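Local coordinates for protein ribonuclease mar1, putative (Trypanosoma cruzi, PDB 1YZV) that is of unconfirmed function but belongs to the isochorismatase family, and is probably a hydrolase built on that family's parallel α/β fold, at residues F24-Q29 / I64-Y69; C42-N47 / Q198-R203; C123-A128 / Q158-W163. All coordinates share one frame; numbering follows the deposited sequence.

Overall arrangement
Contact 1 lies in the core and joins two neighbouring strands of the six-stranded parallel sheet. Contact 3, also buried, packs two helices together over one face of that sheet. Contact 2 is a surface contact, where the C-terminal tail rests on helix 39-56, which covers the other face. Contacts 1 and 3 meet where Cys26 and Asp27 touch Cys123, whereas contacts 1 and 2 meet through Cys25 and Ile28 against the helix. Contacts 2 and 3 do not touch, their nearest atoms being about 8 Å apart. The chemistry follows the place: backbone and amide hydrogen bonds in contact 1, aromatic packing beside a sulfate in contact 2, purely apolar packing in contact 3.

Contact 1 of 3, residues F24-Q29 / I64-Y69; sequences FCCDIQ and IVTEQY
Phe24 to Cys26 pair in parallel with Ile64 to Thr66, joining strands 20-26 and 61-68 in the six-stranded sheet of the isochorismatase fold; helix 39-56 lies between them in the chain, as in a beta-alpha-beta crossover. The ladder rests on two nearly straight backbone bonds, Cys25 N to Ile64 O (2.8 Å) and Thr66 N to Cys25 O (3.2 Å), with a weak one from Asp27 N to Thr66 O. Beyond this the chain of 24-29 turns about Ile28, the centre of an inverse gamma turn, and a water bridges Ile28 N to Thr66 O.

Polar side chains carry on the pairing where the ladder ends. Thr66 OG1, set between its own backbone N and carbonyl carbon (chi1 56°), donates to Asp27 OD1 at 2.7 Å, on the syn side but 31° out of the carboxylate plane. Gln29 then meets the backbone of Gln68 with its whole amide: OE1 accepts from Gln68 N at 2.7 Å, and NE2 gives a straight bond to Gln68 O at 2.8 Å, which fixes the amide's rotation. Asp27 OD2 forms a salt bridge with Lys91, which also bonds Gln68 OE1, and Cys123 packs beside the carboxylate. This Asp, Lys and Cys grouping is consistent with the catalytic triad of isochorismatase-family hydrolases.

Apolar contacts lie on both faces of the sheet. Cys25 CB meets Val65 CG2 on one. On the other, with Cys26 and Thr66, the Phe24 ring runs alongside Ile64 in the same direction, between the strands and helix 120-133. Here Ile64 CD1 comes obliquely to within 3.5 Å of Phe24 CE1.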
ATOM      1  N   PHE A  24      19.179 -12.092  11.084  1.00 25.00           N
ATOM      2  CA  PHE A  24      19.710 -10.830  11.623  1.00 23.67           C
ATOM      3  C   PHE A  24      18.816 -10.273  12.723  1.00 27.43           C
ATOM      4  O   PHE A  24      17.757  -9.709  12.450  1.00 22.97           O
ATOM      5  CB  PHE A  24      19.822  -9.779  10.543  1.00 23.80           C
ATOM      6  CG  PHE A  24      21.082  -9.860   9.702  1.00 21.57           C
ATOM      7  CD1 PHE A  24      21.760 -11.045   9.510  1.00 24.13           C
ATOM      8  CD2 PHE A  24      21.588  -8.714   9.100  1.00 30.19           C
ATOM      9  CE1 PHE A  24      22.944 -11.072   8.798  1.00 26.95           C
ATOM     10  CE2 PHE A  24      22.752  -8.736   8.368  1.00 26.91           C
ATOM     11  CZ  PHE A  24      23.422  -9.927   8.191  1.00 30.68           C
ATOM     12  N   CYS A  25      19.315 -10.394  13.950  1.00 24.92           N
ATOM     13  CA  CYS A  25      18.670  -9.933  15.169  1.00 25.92           C
ATOM     14  C   CYS A  25      19.255  -8.554  15.557  1.00 24.54           C
ATOM     15  O   CYS A  25      20.358  -8.442  16.072  1.00 26.86           O
ATOM     16  CB  CYS A  25      18.941 -10.957  16.263  1.00 28.56           C
ATOM     17  SG  CYS A  25      18.233 -10.595  17.879  1.00 34.20           S
ATOM     18  N   CYS A  26      18.523  -7.523  15.212  1.00 26.21           N
ATOM     19  CA  CYS A  26      18.969  -6.137  15.298  1.00 26.99           C
ATOM     20  C   CYS A  26      18.685  -5.517  16.661  1.00 23.35           C
ATOM     21  O   CYS A  26      17.551  -5.151  16.947  1.00 23.76           O
ATOM     22  CB  CYS A  26      18.246  -5.319  14.234  1.00 26.17           C
ATOM     23  SG  CYS A  26      19.038  -3.877  13.716  1.00 36.53           S
ATOM     24  N   ASP A  27      19.710  -5.436  17.502  1.00 25.43           N
ATOM     25  CA  ASP A  27      19.714  -4.496  18.649  1.00 24.00           C
ATOM     26  C   ASP A  27      18.501  -4.619  19.617  1.00 24.94           C
ATOM     27  O   ASP A  27      17.947  -3.615  20.083  1.00 23.09           O
ATOM     28  CB  ASP A  27      19.793  -3.052  18.110  1.00 23.84           C
ATOM     29  CG  ASP A  27      21.041  -2.777  17.270  1.00 27.49           C
ATOM     30  OD1 ASP A  27      21.898  -3.689  17.057  1.00 24.56           O
ATOM     31  OD2 ASP A  27      21.041  -1.685  16.620  1.00 29.02           O
ATOM     32  N   ILE A  28      18.144  -5.849  19.984  1.00 24.34           N
ATOM     33  CA  ILE A  28      17.055  -6.069  20.924  1.00 26.26           C
ATOM     34  C   ILE A  28      17.659  -6.066  22.320  1.00 26.51           C
ATOM     35  O   ILE A  28      17.889  -7.119  22.911  1.00 27.00           O
ATOM     36  CB  ILE A  28      16.288  -7.371  20.650  1.00 24.83           C
ATOM     37  CG1 ILE A  28      15.749  -7.333  19.196  1.00 28.24           C
ATOM     38  CG2 ILE A  28      15.129  -7.533  21.645  1.00 24.40           C
ATOM     39  CD1 ILE A  28      14.929  -8.523  18.797  1.00 25.89           C
ATOM     40  N   GLN A  29      17.935  -4.861  22.796  1.00 25.27           N
ATOM     41  CA  GLN A  29      18.746  -4.646  23.992  1.00 28.20           C
ATOM     42  C   GLN A  29      17.939  -4.115  25.172  1.00 27.34           C
ATOM     43  O   GLN A  29      16.859  -3.531  25.003  1.00 25.17           O
ATOM     44  CB  GLN A  29      19.888  -3.662  23.665  1.00 27.23           C
ATOM     45  CG  GLN A  29      20.852  -4.200  22.634  1.00 25.54           C
ATOM     46  CD  GLN A  29      21.648  -3.078  21.963  1.00 28.56           C
ATOM     47  OE1 GLN A  29      21.485  -2.822  20.766  1.00 24.89           O
ATOM     48  NE2 GLN A  29      22.535  -2.430  22.730  1.00 25.61           N
ATOM     49  N   ILE A  64      23.052 -13.985  13.515  1.00 24.27           N
ATOM     50  CA  ILE A  64      23.845 -12.794  13.709  1.00 25.32           C
ATOM     51  C   ILE A  64      23.109 -11.769  14.553  1.00 25.36           C
ATOM     52  O   ILE A  64      21.954 -11.412  14.270  1.00 24.04           O
ATOM     53  CB  ILE A  64      24.221 -12.170  12.318  1.00 21.04           C
ATOM     54  CG1 ILE A  64      24.878 -13.271  11.496  1.00 25.73           C
ATOM     55  CG2 ILE A  64      25.041 -10.886  12.499  1.00 25.67           C
ATOM     56  CD1 ILE A  64      25.542 -12.851  10.305  1.00 37.67           C
ATOM     57  N   VAL A  65      23.752 -11.379  15.653  1.00 25.14           N
ATOM     58  CA  VAL A  65      23.214 -10.410  16.602  1.00 26.56           C
ATOM     59  C   VAL A  65      24.120  -9.176  16.625  1.00 25.80           C
ATOM     60  O   VAL A  65      25.366  -9.285  16.695  1.00 23.91           O
ATOM     61  CB  VAL A  65      23.153 -10.999  18.020  1.00 29.95           C
ATOM     62  CG1 VAL A  65      22.453 -10.051  18.962  1.00 31.32           C
ATOM     63  CG2 VAL A  65      22.468 -12.389  18.001  1.00 31.36           C
ATOM     64  N   THR A  66      23.506  -8.001  16.553  1.00 24.97           N
ATOM     65  CA  THR A  66      24.241  -6.772  16.825  1.00 24.84           C
ATOM     66  C   THR A  66      23.693  -6.086  18.071  1.00 23.45           C
ATOM     67  O   THR A  66      22.564  -6.323  18.502  1.00 25.02           O
ATOM     68  CB  THR A  66      24.195  -5.793  15.648  1.00 25.74           C
ATOM     69  OG1 THR A  66      22.821  -5.506  15.305  1.00 25.57           O
ATOM     70  CG2 THR A  66      24.949  -6.379  14.476  1.00 26.62           C
ATOM     71  N   GLU A  67      24.568  -5.324  18.708  1.00 20.80           N
ATOM     72  CA  GLU A  67      24.205  -4.488  19.826  1.00 24.61           C
ATOM     73  C   GLU A  67      24.732  -3.118  19.539  1.00 23.21           C
ATOM     74  O   GLU A  67      25.939  -2.940  19.281  1.00 23.50           O
ATOM     75  CB  GLU A  67      24.799  -5.068  21.095  1.00 23.10           C
ATOM     76  CG  GLU A  67      24.298  -6.489  21.400  1.00 26.34           C
ATOM     77  CD  GLU A  67      24.921  -7.152  22.630  1.00 27.96           C
ATOM     78  OE1 GLU A  67      26.031  -6.761  23.014  1.00 28.61           O
ATOM     79  OE2 GLU A  67      24.336  -8.164  23.139  1.00 28.36           O
ATOM     80  N   GLN A  68      23.835  -2.150  19.560  1.00 23.35           N
ATOM     81  CA  GLN A  68      24.189  -0.743  19.374  1.00 26.32           C
ATOM     82  C   GLN A  68      24.740  -0.182  20.677  1.00 27.61           C
ATOM     83  O   GLN A  68      24.107  -0.311  21.724  1.00 27.95           O
ATOM     84  CB  GLN A  68      22.976   0.078  18.973  1.00 25.17           C
ATOM     85  CG  GLN A  68      23.231   1.548  18.775  1.00 27.09           C
ATOM     86  CD  GLN A  68      23.928   1.870  17.464  1.00 29.36           C
ATOM     87  OE1 GLN A  68      24.027   1.015  16.572  1.00 29.52           O
ATOM     88  NE2 GLN A  68      24.332   3.139  17.304  1.00 28.12           N
ATOM     89  N   TYR A  69      26.003   0.227  20.652  1.00 31.29           N
ATOM     90  CA  TYR A  69      26.613   0.871  21.804  1.00 28.93           C
ATOM     91  C   TYR A  69      26.157   0.248  23.158  1.00 31.27           C
ATOM     92  O   TYR A  69      25.531   0.941  24.012  1.00 30.53           O
ATOM     93  CB  TYR A  69      26.285   2.372  21.768  1.00 34.20           C
ATOM     94  CG  TYR A  69      26.971   3.144  22.859  1.00 33.20           C
ATOM     95  CD1 TYR A  69      28.351   3.045  23.026  1.00 38.91           C
ATOM     96  CD2 TYR A  69      26.277   4.029  23.650  1.00 39.42           C
ATOM     97  CE1 TYR A  69      28.994   3.667  24.076  1.00 46.46           C
ATOM     98  CE2 TYR A  69      26.917   4.718  24.675  1.00 41.62           C
ATOM     99  CZ  TYR A  69      28.279   4.532  24.878  1.00 47.62           C
ATOM    100  OH  TYR A  69      28.932   5.199  25.886  1.00 49.54           O
TER
HETATM  101  O   HOH W   1      20.465  -7.774  19.843  1.00 35.13           O

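Contact 2 of 3, residues C42-N47 / Q198-R203; sequences CVFVAN and QTHPIR. With SO4 (sulfate ion), chain B.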
ATOM      1  N   CYS A  42       9.172  -8.975  20.103  1.00 21.17           N
ATOM      2  CA  CYS A  42      10.427  -8.938  19.391  1.00 22.27           C
ATOM      3  C   CYS A  42      11.398  -9.952  20.015  1.00 21.76           C
ATOM      4  O   CYS A  42      12.043 -10.717  19.303  1.00 22.02           O
ATOM      5  CB  CYS A  42      10.994  -7.502  19.397  1.00 24.17           C
ATOM      6  SG  CYS A  42       9.906  -6.349  18.553  1.00 23.02           S
ATOM      7  N   VAL A  43      11.341 -10.069  21.340  1.00 21.24           N
ATOM      8  CA  VAL A  43      12.010 -11.145  22.046  1.00 22.46           C
ATOM      9  C   VAL A  43      11.470 -12.525  21.639  1.00 21.45           C
ATOM     10  O   VAL A  43      12.271 -13.432  21.364  1.00 20.44           O
ATOM     11  CB  VAL A  43      11.925 -10.940  23.565  1.00 22.49           C
ATOM     12  CG1 VAL A  43      12.280 -12.226  24.314  1.00 25.93           C
ATOM     13  CG2 VAL A  43      12.837  -9.801  23.951  1.00 24.42           C
ATOM     14  N   PHE A  44      10.135 -12.684  21.647  1.00 22.27           N
ATOM     15  CA  PHE A  44       9.462 -13.917  21.201  1.00 22.26           C
ATOM     16  C   PHE A  44       9.890 -14.371  19.804  1.00 20.97           C
ATOM     17  O   PHE A  44      10.168 -15.575  19.601  1.00 20.34           O
ATOM     18  CB  PHE A  44       7.908 -13.756  21.283  1.00 21.89           C
ATOM     19  CG  PHE A  44       7.117 -14.922  20.712  1.00 21.97           C
ATOM     20  CD1 PHE A  44       6.766 -16.001  21.483  1.00 29.08           C
ATOM     21  CD2 PHE A  44       6.678 -14.904  19.406  1.00 23.06           C
ATOM     22  CE1 PHE A  44       6.002 -17.024  20.942  1.00 21.79           C
ATOM     23  CE2 PHE A  44       5.888 -15.886  18.895  1.00 22.32           C
ATOM     24  CZ  PHE A  44       5.577 -16.953  19.619  1.00 20.90           C
ATOM     25  N   VAL A  45       9.960 -13.412  18.865  1.00 22.15           N
ATOM     26  CA  VAL A  45      10.385 -13.681  17.504  1.00 21.23           C
ATOM     27  C   VAL A  45      11.880 -14.070  17.463  1.00 21.22           C
ATOM     28  O   VAL A  45      12.277 -14.990  16.724  1.00 20.20           O
ATOM     29  CB  VAL A  45      10.064 -12.506  16.522  1.00 18.58           C
ATOM     30  CG1 VAL A  45      10.759 -12.676  15.199  1.00 21.58           C
ATOM     31  CG2 VAL A  45       8.585 -12.398  16.301  1.00 23.57           C
ATOM     32  N   ALA A  46      12.698 -13.411  18.277  1.00 21.54           N
ATOM     33  CA  ALA A  46      14.121 -13.767  18.382  1.00 22.54           C
ATOM     34  C   ALA A  46      14.317 -15.233  18.826  1.00 22.81           C
ATOM     35  O   ALA A  46      15.124 -15.980  18.239  1.00 24.59           O
ATOM     36  CB  ALA A  46      14.859 -12.810  19.318  1.00 23.69           C
ATOM     37  N   ASN A  47      13.516 -15.641  19.804  1.00 22.69           N
ATOM     38  CA  ASN A  47      13.482 -17.012  20.296  1.00 21.84           C
ATOM     39  C   ASN A  47      12.930 -18.053  19.325  1.00 23.53           C
ATOM     40  O   ASN A  47      13.469 -19.153  19.185  1.00 22.70           O
ATOM     41  CB  ASN A  47      12.730 -17.067  21.620  1.00 25.84           C
ATOM     42  CG  ASN A  47      13.555 -16.536  22.775  1.00 23.73           C
ATOM     43  OD1 ASN A  47      14.786 -16.600  22.738  1.00 26.88           O
ATOM     44  ND2 ASN A  47      12.885 -15.908  23.763  1.00 23.06           N
ATOM     45  N   GLN A 198       3.504 -22.067  19.875  1.00 31.84           N
ATOM     46  CA  GLN A 198       3.718 -21.074  20.908  1.00 26.70           C
ATOM     47  C   GLN A 198       2.986 -19.804  20.520  1.00 28.58           C
ATOM     48  O   GLN A 198       2.811 -19.551  19.346  1.00 27.68           O
ATOM     49  CB  GLN A 198       5.206 -20.840  21.092  1.00 27.59           C
ATOM     50  CG  GLN A 198       5.925 -22.090  21.436  1.00 26.52           C
ATOM     51  CD  GLN A 198       7.404 -21.902  21.654  1.00 31.39           C
ATOM     52  OE1 GLN A 198       8.156 -21.667  20.721  1.00 35.78           O
ATOM     53  NE2 GLN A 198       7.843 -22.122  22.878  1.00 43.73           N
ATOM     54  N   THR A 199       2.492 -19.041  21.505  1.00 25.44           N
ATOM     55  CA  THR A 199       1.652 -17.861  21.226  1.00 27.28           C
ATOM     56  C   THR A 199       2.414 -16.577  21.529  1.00 26.64           C
ATOM     57  O   THR A 199       3.148 -16.504  22.519  1.00 26.71           O
ATOM     58  CB  THR A 199       0.329 -17.958  22.082  1.00 30.39           C
ATOM     59  OG1 THR A 199       0.695 -18.237  23.416  1.00 42.88           O
ATOM     60  CG2 THR A 199      -0.502 -19.128  21.653  1.00 29.37           C
ATOM     61  N   HIS A 200       2.272 -15.550  20.689  1.00 22.85           N
ATOM     62  CA  HIS A 200       2.980 -14.284  20.942  1.00 23.28           C
ATOM     63  C   HIS A 200       2.524 -13.783  22.299  1.00 22.89           C
ATOM     64  O   HIS A 200       1.332 -13.810  22.582  1.00 21.27           O
ATOM     65  CB  HIS A 200       2.629 -13.208  19.905  1.00 21.43           C
ATOM     66  CG  HIS A 200       3.190 -13.446  18.542  1.00 24.06           C
ATOM     67  ND1 HIS A 200       2.683 -14.402  17.678  1.00 25.35           N
ATOM     68  CD2 HIS A 200       4.218 -12.849  17.884  1.00 27.55           C
ATOM     69  CE1 HIS A 200       3.359 -14.360  16.542  1.00 25.45           C
ATOM     70  NE2 HIS A 200       4.270 -13.406  16.627  1.00 24.42           N
ATOM     71  N   PRO A 201       3.417 -13.153  23.062  1.00 27.04           N
ATOM     72  CA  PRO A 201       2.928 -12.563  24.317  1.00 25.53           C
ATOM     73  C   PRO A 201       1.910 -11.445  24.145  1.00 26.88           C
ATOM     74  O   PRO A 201       1.131 -11.183  25.059  1.00 24.36           O
ATOM     75  CB  PRO A 201       4.193 -11.992  24.967  1.00 27.03           C
ATOM     76  CG  PRO A 201       5.289 -12.219  24.083  1.00 27.64           C
ATOM     77  CD  PRO A 201       4.882 -13.106  22.953  1.00 26.10           C
ATOM     78  N   ILE A 202       2.024 -10.677  23.065  1.00 25.77           N
ATOM     79  CA  ILE A 202       1.045  -9.671  22.755  1.00 27.22           C
ATOM     80  C   ILE A 202       0.406 -10.073  21.421  1.00 29.04           C
ATOM     81  O   ILE A 202       1.100 -10.270  20.433  1.00 23.92           O
ATOM     82  CB  ILE A 202       1.696  -8.274  22.588  1.00 27.03           C
ATOM     83  CG1 ILE A 202       2.546  -7.884  23.814  1.00 30.64           C
ATOM     84  CG2 ILE A 202       0.615  -7.201  22.271  1.00 31.49           C
ATOM     85  CD1 ILE A 202       3.589  -6.798  23.475  1.00 33.43           C
ATOM     86  N   ARG A 203      -0.868 -10.398  21.498  1.00 31.66           N
ATOM     87  CA  ARG A 203      -1.774 -10.554  20.358  1.00 40.32           C
ATOM     88  C   ARG A 203      -1.372  -9.946  19.058  1.00 40.42           C
ATOM     89  O   ARG A 203      -1.336  -8.724  18.995  1.00 42.30           O
ATOM     90  CB  ARG A 203      -3.037  -9.794  20.746  1.00 46.51           C
ATOM     91  CG  ARG A 203      -4.106  -9.754  19.716  1.00 56.36           C
ATOM     92  CD  ARG A 203      -4.107  -8.557  18.747  1.00 67.63           C
ATOM     93  NE  ARG A 203      -5.178  -8.656  17.747  1.00 66.43           N
ATOM     94  CZ  ARG A 203      -5.439  -7.706  16.858  1.00 68.78           C
ATOM     95  NH1 ARG A 203      -4.716  -6.586  16.829  1.00 75.17           N
ATOM     96  NH2 ARG A 203      -6.422  -7.872  15.989  1.00 74.05           N
TER
HETATM   97  S   SO4 B 400      -0.753 -15.636  18.096  1.00 43.45           S
HETATM   98  O1  SO4 B 400       0.546 -16.303  18.409  1.00 35.08           O
HETATM   99  O2  SO4 B 400      -1.161 -15.790  16.674  1.00 47.93           O
HETATM  100  O3  SO4 B 400      -0.726 -14.158  18.320  1.00 41.68           O
HETATM  101  O4  SO4 B 400      -1.775 -16.170  18.976  1.00 41.18           O
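The ring of Phe44 fits against the backbone and ring of His200, with no hydrogen bond between helix segment 42-47 and the tail 198-203. A chi1 of 174° swings the Phe44 ring out from the helix to the tail. There His200 CA sits over the ring centre in a CH-pi contact, 3.8 Å from the centroid. The two rings are inclined at 41°, neither stacked nor edge-to-face, and Phe44 CE2 lies over the middle of the imidazole. Pro201 adds its CD, 3.5 Å from Phe44 CB, while Thr199 O approaches Phe44 CE1 at 3.3 Å.

Toward solvent the contact thins. Gln198 offers its O at the Phe44 ring edge, 3.8 Å from CZ, and its CB near CE1; the CB of Thr199 points away from the helix. Beside Thr199 and His200 lies a sulfate, probably from the crystallisation liquor, whose O1 accepts two bonds from His200, from N and from ND1, each at 3.0 Å. O1 lies in the imidazole plane, so the sulfate meets the ring edge while Phe44 covers a face.

Asp143 of strand 137-146 takes His200 NE2, helping to fix the imidazole. The tail thus lies against helix 39-56, with Ser173 of helix 173-181 touching both His200 and Val45, and Trp116 of strand 110-118 against Val45.

Contact 3 of 3, residues C123-A128 / Q158-W163; sequences CILQTA and QLMQSW
Leu125 and Ala128 pack against Met160 and Trp163, joining helix 120-133 to the C-terminal part of helix 150-161 and the residues after it, on one side of the parallel sheet in this isochorismatase-type α/β fold. The segments come together without hydrogen bonds between them.

Much of the aliphatic part gathers round Leu125 CD1. The first torsion of Leu125 (chi1 -177°) sets CG, and the second (chi2 61°) turns CD1 toward the other helix, where it touches Met160 CG at 3.7 Å and, more loosely, Leu159 CD2. The thioether of Met160 bends at its last torsion (chi3 -76°), bringing CE to 4.1 Å from Ile124 CG2, while its SD lies 4.0 Å from Ala128 CB.

The aromatic part belongs to Trp163, whose benzo ring reaches the helix with two of its carbons. CH2 meets the same Leu125 CD1 obliquely at 3.7 Å, and CZ3 meets Ala128 CB, which lies at the ring edge near its plane. One indole face rests on its own chain, over Leu159 O and Met160 CA. A second subunit bounds the contact: its Arg11 makes a cation-pi interaction with Trp163, and its Ser175 packs on Leu125.

Within helix 120-133, Cys123 O takes two bonds from Thr127, from N and from OG1, on opposite faces of the carbonyl plane; the OG1 bond measures 2.6 Å.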
ATOM      1  N   CYS A 123      17.750   1.227  12.603  1.00 23.40           N
ATOM      2  CA  CYS A 123      18.646   0.107  12.310  1.00 23.94           C
ATOM      3  C   CYS A 123      18.066  -0.955  11.364  1.00 23.27           C
ATOM      4  O   CYS A 123      18.745  -1.426  10.447  1.00 19.52           O
ATOM      5  CB  CYS A 123      19.203  -0.457  13.649  1.00 27.64           C
ATOM      6  SG  CYS A 123      20.289   0.862  14.571  1.00 37.95           S
ATOM      7  N   ILE A 124      16.786  -1.298  11.511  1.00 21.04           N
ATOM      8  CA  ILE A 124      16.193  -2.258  10.632  1.00 22.23           C
ATOM      9  C   ILE A 124      16.084  -1.723   9.196  1.00 21.11           C
ATOM     10  O   ILE A 124      16.454  -2.404   8.245  1.00 20.63           O
ATOM     11  CB  ILE A 124      14.778  -2.672  11.093  1.00 21.12           C
ATOM     12  CG1 ILE A 124      14.825  -3.203  12.509  1.00 28.60           C
ATOM     13  CG2 ILE A 124      14.105  -3.613  10.065  1.00 23.04           C
ATOM     14  CD1 ILE A 124      15.229  -4.539  12.580  1.00 46.72           C
ATOM     15  N   LEU A 125      15.463  -0.567   9.043  1.00 22.31           N
ATOM     16  CA  LEU A 125      15.369   0.090   7.769  1.00 21.61           C
ATOM     17  C   LEU A 125      16.713   0.188   7.037  1.00 22.98           C
ATOM     18  O   LEU A 125      16.786  -0.095   5.834  1.00 20.29           O
ATOM     19  CB  LEU A 125      14.807   1.499   7.949  1.00 21.48           C
ATOM     20  CG  LEU A 125      14.589   2.308   6.667  1.00 22.09           C
ATOM     21  CD1 LEU A 125      13.602   1.620   5.767  1.00 22.66           C
ATOM     22  CD2 LEU A 125      14.161   3.759   6.954  1.00 20.21           C
ATOM     23  N   GLN A 126      17.708   0.777   7.698  1.00 22.29           N
ATOM     24  CA  GLN A 126      19.011   0.954   7.091  1.00 21.31           C
ATOM     25  C   GLN A 126      19.754  -0.363   6.758  1.00 20.35           C
ATOM     26  O   GLN A 126      20.479  -0.434   5.779  1.00 22.23           O
ATOM     27  CB  GLN A 126      19.910   1.907   7.918  1.00 19.29           C
ATOM     28  CG  GLN A 126      19.248   3.272   8.077  1.00 19.39           C
ATOM     29  CD  GLN A 126      20.129   4.341   8.596  1.00 23.73           C
ATOM     30  OE1 GLN A 126      21.361   4.319   8.396  1.00 21.53           O
ATOM     31  NE2 GLN A 126      19.516   5.318   9.270  1.00 19.99           N
ATOM     32  N   THR A 127      19.553  -1.390   7.563  1.00 22.86           N
ATOM     33  CA  THR A 127      20.096  -2.725   7.277  1.00 22.24           C
ATOM     34  C   THR A 127      19.462  -3.315   6.018  1.00 22.35           C
ATOM     35  O   THR A 127      20.151  -3.876   5.178  1.00 20.77           O
ATOM     36  CB  THR A 127      19.922  -3.670   8.506  1.00 20.73           C
ATOM     37  OG1 THR A 127      20.570  -3.111   9.665  1.00 22.04           O
ATOM     38  CG2 THR A 127      20.479  -5.060   8.236  1.00 26.37           C
ATOM     39  N   ALA A 128      18.140  -3.205   5.890  1.00 22.64           N
ATOM     40  CA  ALA A 128      17.440  -3.685   4.701  1.00 20.94           C
ATOM     41  C   ALA A 128      18.001  -3.000   3.460  1.00 20.49           C
ATOM     42  O   ALA A 128      18.269  -3.667   2.465  1.00 22.51           O
ATOM     43  CB  ALA A 128      15.927  -3.438   4.789  1.00 22.67           C
ATOM     44  N   GLN A 158       5.793   0.435   5.879  1.00 20.11           N
ATOM     45  CA  GLN A 158       5.212   0.840   4.598  1.00 21.86           C
ATOM     46  C   GLN A 158       6.241   1.211   3.565  1.00 22.78           C
ATOM     47  O   GLN A 158       6.107   0.809   2.406  1.00 21.89           O
ATOM     48  CB  GLN A 158       4.253   1.997   4.800  1.00 20.94           C
ATOM     49  CG  GLN A 158       3.043   1.548   5.596  1.00 23.16           C
ATOM     50  CD  GLN A 158       2.114   2.688   5.971  1.00 31.44           C
ATOM     51  OE1 GLN A 158       2.471   3.885   5.890  1.00 28.50           O
ATOM     52  NE2 GLN A 158       1.016   2.316   6.596  1.00 40.83           N
ATOM     53  N   LEU A 159       7.325   1.847   3.996  1.00 20.99           N
ATOM     54  CA  LEU A 159       8.426   2.161   3.070  1.00 22.77           C
ATOM     55  C   LEU A 159       9.069   0.866   2.517  1.00 23.28           C
ATOM     56  O   LEU A 159       9.158   0.662   1.294  1.00 22.85           O
ATOM     57  CB  LEU A 159       9.458   3.036   3.775  1.00 21.53           C
ATOM     58  CG  LEU A 159      10.725   3.463   3.021  1.00 23.26           C
ATOM     59  CD1 LEU A 159      10.397   3.856   1.593  1.00 28.63           C
ATOM     60  CD2 LEU A 159      11.301   4.640   3.827  1.00 23.97           C
ATOM     61  N   MET A 160       9.382  -0.059   3.417  1.00 21.00           N
ATOM     62  CA  MET A 160       9.942  -1.333   3.043  1.00 21.22           C
ATOM     63  C   MET A 160       9.015  -2.196   2.188  1.00 26.32           C
ATOM     64  O   MET A 160       9.493  -2.826   1.255  1.00 25.70           O
ATOM     65  CB  MET A 160      10.418  -2.087   4.258  1.00 22.81           C
ATOM     66  CG  MET A 160      11.561  -1.401   4.890  1.00 21.60           C
ATOM     67  SD  MET A 160      12.379  -2.241   6.240  1.00 24.10           S
ATOM     68  CE  MET A 160      11.241  -1.982   7.566  1.00 28.00           C
ATOM     69  N   GLN A 161       7.696  -2.094   2.389  1.00 25.76           N
ATOM     70  CA  GLN A 161       6.739  -2.788   1.538  1.00 26.44           C
ATOM     71  C   GLN A 161       6.769  -2.254   0.095  1.00 30.12           C
ATOM     72  O   GLN A 161       6.513  -2.996  -0.858  1.00 29.50           O
ATOM     73  CB  GLN A 161       5.335  -2.708   2.132  1.00 24.37           C
ATOM     74  CG  GLN A 161       5.194  -3.549   3.432  1.00 23.12           C
ATOM     75  CD  GLN A 161       3.813  -3.441   4.040  1.00 26.07           C
ATOM     76  OE1 GLN A 161       3.339  -2.329   4.246  1.00 23.87           O
ATOM     77  NE2 GLN A 161       3.200  -4.591   4.439  1.00 21.32           N
ATOM     78  N   SER A 162       7.115  -0.991  -0.092  1.00 31.58           N
ATOM     79  CA  SER A 162       7.327  -0.504  -1.457  1.00 35.49           C
ATOM     80  C   SER A 162       8.635  -1.019  -2.159  1.00 37.60           C
ATOM     81  O   SER A 162       8.783  -0.848  -3.366  1.00 36.84           O
ATOM     82  CB  SER A 162       7.355   0.999  -1.460  1.00 36.10           C
ATOM     83  OG  SER A 162       8.625   1.357  -0.959  1.00 40.79           O
ATOM     84  N   TRP A 163       9.513  -1.750  -1.470  1.00 38.72           N
ATOM     85  CA  TRP A 163      10.743  -2.263  -2.112  1.00 37.28           C
ATOM     86  C   TRP A 163      10.721  -3.759  -2.595  1.00 39.84           C
ATOM     87  O   TRP A 163      11.793  -4.375  -2.913  1.00 32.45           O
ATOM     88  CB  TRP A 163      11.912  -2.099  -1.174  1.00 35.32           C
ATOM     89  CG  TRP A 163      12.155  -0.749  -0.645  1.00 31.82           C
ATOM     90  CD1 TRP A 163      11.872   0.430  -1.243  1.00 30.24           C
ATOM     91  CD2 TRP A 163      13.044  -0.445   0.427  1.00 27.39           C
ATOM     92  NE1 TRP A 163      12.354   1.469  -0.494  1.00 30.92           N
ATOM     93  CE2 TRP A 163      13.194   0.954   0.459  1.00 27.37           C
ATOM     94  CE3 TRP A 163      13.727  -1.224   1.371  1.00 27.47           C
ATOM     95  CZ2 TRP A 163      13.883   1.590   1.467  1.00 31.04           C
ATOM     96  CZ3 TRP A 163      14.477  -0.568   2.342  1.00 27.10           C
ATOM     97  CH2 TRP A 163      14.585   0.816   2.340  1.00 24.95           C
TER